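Local coordinates for protein 4-alpha-glucanotransferase (Streptococcus agalactiae, PDB 6M6T) that belongs to the 4-alpha-glucanotransferases, as an amylomaltase or disproportionating enzyme with a TIM-barrel fold that carries bound glycan in this structure, at residues 321-324 with 325-328; 416-419 with 420-423. All coordinates share one frame; numbering follows the deposited sequence.

How the contacts relate
Both contacts are local and sit at opposite kinds of helix end. Contact 1 starts helix 324-335 and contact 2 finishes helix 410-419. They share no element. Their centres are 42 Å apart and their nearest atoms about 29 Å apart. Each is partly buried. Contact 1 lies nearer the centre of the chain, and its Phe328 is about 13 Å from a bound AC1. Contact 2 lies farther out. Their chemistry differs accordingly. In 321-328, the carbonyls of Pro323 and Gly324 accept the N-H groups of Leu327 and Phe328 beside aromatic packing. In 416-423, a positive-phi arginine ends the helix, a salt bridge lies alongside, and a methionine packs inward.

Contact 1. Residues 321-324 with 325-328; sequences PAPG and PELF
Leu327 and Phe328 give their backbone N-H groups to Pro323 and Gly324 and so close the first turn of a helix. Leu327 N reaches Pro323 O at 3.2 Å. Phe328 N reaches Gly324 O at 3.0 Å. Both bonds are nearly straight, at 172° and 163° on the hydrogen. Pro323 holds the N-cap position but has no polar side-chain group to cap with. It is also the centre of an inverse gamma turn, closed by a weak bond from Gly324 N to Ala322 O. This turn leads the chain from the loop into the helix. Pro325 fits in the first turn because its ring nitrogen has no hydrogen in need of an acceptor.

The close-packed part surrounds Gly324 and Leu327, both buried. Gly324 O, the acceptor for Phe328 N, also lies at the edge of the Phe328 ring, near its plane. With CG anti to the backbone N (chi1 157°), the Leu327 chain lies beside Phe328, with CD2 3.8 Å above one face of the ring, offset toward the rim.

The other side is looser. Pro325 is exposed, and Glu326 is partly so. The Glu326 chain bends at CG, which brings its carboxylate back beside the Pro323 ring, with CD 4.1 Å from Pro323 CB. The carboxylate makes no hydrogen bond to the turn, and Glu326 also touches Lys272 of helix 268-273.

Outside the turn, Pro323 and Leu327 touch Phe276, and Pro323 also meets Trp268 of helix 268-273. Phe328 packs edge-to-face with Phe301 and against Leu355 of helix 350-359. The turn thus joins strand 319-321, the last of an antiparallel sheet, to helix 324-335, with helices 268-273 and 350-359 beside it.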
loop_
_atom_site.group_PDB
_atom_site.type_symbol
_atom_site.label_atom_id
_atom_site.label_comp_id
_atom_site.label_asym_id
_atom_site.label_seq_id
_atom_site.Cartn_x
_atom_site.Cartn_y
_atom_site.Cartn_z
ATOM N N PRO A 321 -21.120 9.249 -9.920
ATOM C CA PRO A 321 -21.319 7.806 -10.111
ATOM C C PRO A 321 -20.223 7.137 -10.926
ATOM O O PRO A 321 -19.901 7.568 -12.033
ATOM C CB PRO A 321 -22.665 7.747 -10.840
ATOM C CG PRO A 321 -22.670 8.995 -11.670
ATOM C CD PRO A 321 -21.862 10.043 -10.916
ATOM N N ALA A 322 -19.671 6.089 -10.401
ATOM C CA ALA A 322 -18.764 5.210 -11.117
ATOM C C ALA A 322 -19.475 3.915 -11.495
ATOM O O ALA A 322 -20.391 3.482 -10.792
ATOM C CB ALA A 322 -17.535 4.888 -10.263
ATOM N N PRO A 323 -19.078 3.260 -12.597
ATOM C CA PRO A 323 -19.791 2.065 -13.084
ATOM C C PRO A 323 -19.270 0.752 -12.494
ATOM O O PRO A 323 -18.861 -0.165 -13.221
ATOM C CB PRO A 323 -19.543 2.148 -14.590
ATOM C CG PRO A 323 -18.151 2.670 -14.652
ATOM C CD PRO A 323 -18.033 3.680 -13.544
ATOM N N GLY A 324 -19.305 0.642 -11.166
ATOM C CA GLY A 324 -18.806 -0.520 -10.466
ATOM C C GLY A 324 -19.270 -1.861 -11.002
ATOM O O GLY A 324 -18.459 -2.732 -11.354
ATOM N N PRO A 325 -20.593 -2.058 -11.037
ATOM C CA PRO A 325 -21.142 -3.339 -11.531
ATOM C C PRO A 325 -20.577 -3.811 -12.867
ATOM O O PRO A 325 -20.174 -4.979 -12.989
ATOM C CB PRO A 325 -22.642 -3.039 -11.624
ATOM C CG PRO A 325 -22.878 -2.029 -10.552
ATOM C CD PRO A 325 -21.632 -1.201 -10.436
ATOM N N GLU A 326 -20.530 -2.929 -13.873
ATOM C CA GLU A 326 -20.002 -3.315 -15.183
ATOM C C GLU A 326 -18.523 -3.691 -15.093
ATOM O O GLU A 326 -18.094 -4.705 -15.656
ATOM C CB GLU A 326 -20.212 -2.183 -16.200
ATOM C CG GLU A 326 -21.665 -1.773 -16.418
ATOM C CD GLU A 326 -22.214 -0.949 -15.252
ATOM O OE1 GLU A 326 -23.447 -0.983 -14.989
ATOM O OE2 GLU A 326 -21.389 -0.283 -14.583
ATOM N N LEU A 327 -17.732 -2.875 -14.389
ATOM C CA LEU A 327 -16.302 -3.143 -14.260
ATOM C C LEU A 327 -16.065 -4.517 -13.666
ATOM O O LEU A 327 -15.253 -5.301 -14.175
ATOM C CB LEU A 327 -15.637 -2.080 -13.385
ATOM C CG LEU A 327 -14.323 -2.525 -12.741
ATOM C CD1 LEU A 327 -13.205 -2.516 -13.772
ATOM C CD2 LEU A 327 -13.945 -1.655 -11.549
ATOM N N PHE A 328 -16.774 -4.832 -12.586
ATOM C CA PHE A 328 -16.465 -6.086 -11.922
ATOM C C PHE A 328 -17.049 -7.279 -12.670
ATOM O O PHE A 328 -16.455 -8.361 -12.651
ATOM C CB PHE A 328 -16.910 -6.016 -10.462
ATOM C CG PHE A 328 -16.005 -5.158 -9.609
ATOM C CD1 PHE A 328 -14.747 -5.613 -9.231
ATOM C CD2 PHE A 328 -16.394 -3.874 -9.222
ATOM C CE1 PHE A 328 -13.903 -4.824 -8.461
ATOM C CE2 PHE A 328 -15.551 -3.077 -8.451
ATOM C CZ PHE A 328 -14.302 -3.560 -8.068
#

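Contact 2. Residues 416-419 with 420-423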
loop_
_atom_site.group_PDB
_atom_site.type_symbol
_atom_site.label_atom_id
_atom_site.label_comp_id
_atom_site.label_asym_id
_atom_site.label_seq_id
_atom_site.Cartn_x
_atom_site.Cartn_y
_atom_site.Cartn_z
ATOM N N ALA A 416 -16.164 -0.967 27.062
ATOM C CA ALA A 416 -15.267 -1.809 26.270
ATOM C C ALA A 416 -14.557 -2.834 27.142
ATOM O O ALA A 416 -14.312 -3.967 26.710
ATOM C CB ALA A 416 -14.246 -0.950 25.522
ATOM N N GLU A 417 -14.218 -2.459 28.373
ATOM C CA GLU A 417 -13.601 -3.428 29.274
ATOM C C GLU A 417 -14.604 -4.499 29.690
ATOM O O GLU A 417 -14.219 -5.646 29.949
ATOM C CB GLU A 417 -13.003 -2.715 30.495
ATOM C CG GLU A 417 -11.789 -1.822 30.174
ATOM C CD GLU A 417 -11.138 -1.193 31.414
ATOM O OE1 GLU A 417 -11.873 -0.690 32.297
ATOM O OE2 GLU A 417 -9.884 -1.189 31.493
ATOM N N ASN A 418 -15.884 -4.138 29.767
ATOM C CA ASN A 418 -16.941 -5.110 29.996
ATOM C C ASN A 418 -17.065 -6.111 28.845
ATOM O O ASN A 418 -16.724 -7.293 28.984
ATOM C CB ASN A 418 -18.263 -4.373 30.192
ATOM C CG ASN A 418 -19.001 -4.830 31.426
ATOM O OD1 ASN A 418 -18.799 -5.954 31.894
ATOM N ND2 ASN A 418 -19.868 -3.965 31.966
ATOM N N TYR A 419 -17.495 -5.612 27.689
ATOM C CA TYR A 419 -17.760 -6.385 26.481
ATOM C C TYR A 419 -16.697 -7.414 26.154
ATOM O O TYR A 419 -17.012 -8.508 25.686
ATOM C CB TYR A 419 -17.883 -5.434 25.299
ATOM C CG TYR A 419 -18.450 -6.046 24.050
ATOM C CD1 TYR A 419 -17.677 -6.859 23.227
ATOM C CD2 TYR A 419 -19.764 -5.781 23.663
ATOM C CE1 TYR A 419 -18.214 -7.409 22.057
ATOM C CE2 TYR A 419 -20.298 -6.320 22.507
ATOM C CZ TYR A 419 -19.523 -7.129 21.708
ATOM O OH TYR A 419 -20.066 -7.656 20.562
ATOM N N MET A 420 -15.434 -7.059 26.349
ATOM C CA MET A 420 -14.321 -7.897 25.935
ATOM C C MET A 420 -13.716 -8.683 27.081
ATOM O O MET A 420 -12.792 -9.473 26.844
ATOM C CB MET A 420 -13.243 -7.043 25.264
ATOM C CG MET A 420 -13.695 -6.444 23.943
ATOM S SD MET A 420 -12.442 -5.487 23.087
ATOM C CE MET A 420 -12.990 -3.846 23.533
ATOM N N ARG A 421 -14.207 -8.488 28.309
ATOM C CA ARG A 421 -13.794 -9.288 29.465
ATOM C C ARG A 421 -12.305 -9.114 29.777
ATOM O O ARG A 421 -11.544 -10.079 29.859
ATOM C CB ARG A 421 -14.134 -10.772 29.255
ATOM C CG ARG A 421 -15.604 -11.038 28.941
ATOM C CD ARG A 421 -16.478 -10.284 29.924
ATOM N NE ARG A 421 -16.226 -10.677 31.311
ATOM C CZ ARG A 421 -16.412 -9.884 32.368
ATOM N NH1 ARG A 421 -16.846 -8.635 32.207
ATOM N NH2 ARG A 421 -16.168 -10.343 33.594
ATOM N N ARG A 422 -11.895 -7.861 29.972
ATOM C CA ARG A 422 -10.497 -7.603 30.292
ATOM C C ARG A 422 -10.197 -8.091 31.704
ATOM O O ARG A 422 -10.821 -7.646 32.676
ATOM C CB ARG A 422 -10.148 -6.119 30.151
ATOM C CG ARG A 422 -8.692 -5.782 30.578
ATOM C CD ARG A 422 -8.427 -4.273 30.630
ATOM N NE ARG A 422 -7.044 -3.930 30.978
ATOM C CZ ARG A 422 -6.455 -2.767 30.683
ATOM N NH1 ARG A 422 -7.113 -1.813 30.022
ATOM N NH2 ARG A 422 -5.199 -2.549 31.056
ATOM N N LEU A 423 -9.236 -9.004 31.792
ATOM C CA LEU A 423 -8.699 -9.465 33.061
ATOM C C LEU A 423 -7.866 -8.362 33.720
ATOM O O LEU A 423 -7.157 -7.630 33.028
ATOM C CB LEU A 423 -7.831 -10.686 32.811
ATOM C CG LEU A 423 -8.650 -11.930 32.492
ATOM C CD1 LEU A 423 -8.233 -12.583 31.194
ATOM C CD2 LEU A 423 -8.542 -12.892 33.647
#
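Arg421 and Asn418 lie side by side, with guanidinium and amide planes 40° apart. Asn418 OD1 sits at the guanidinium edge, near its plane, but the angle is too poor for a hydrogen bond; NH1 makes a weak one to Asn418 O instead. Bends at CG and CD fold Arg421 back to this spot. Glu417 and Arg422 also run alongside each other, but with planes 85° apart. Glu417 OE2 approaches the Arg422 guanidinium obliquely and forms a salt bridge to NH1 at 3.2 Å. The Tyr419 ring has Met420 N near its edge. Its OH bonds His383 ND1, and Phe371 meets the ring edge-to-face.

The buried Met420 turns at its sulfur, so CE comes 3.7 Å from Ala416 CB. The same side chain packs on Val432 and Thr435 of helix 428-438.

Two backbone bonds end the helix. Arg422 N donates to Glu417 O at 3.2 Å, in the carbonyl plane. Arg421 N donates to Asn418 O at 2.9 Å, from above that carbonyl plane. With the positive phi of Arg421 (63°), this pair is a Schellman motif, the common C-terminal cap of an alpha-helix.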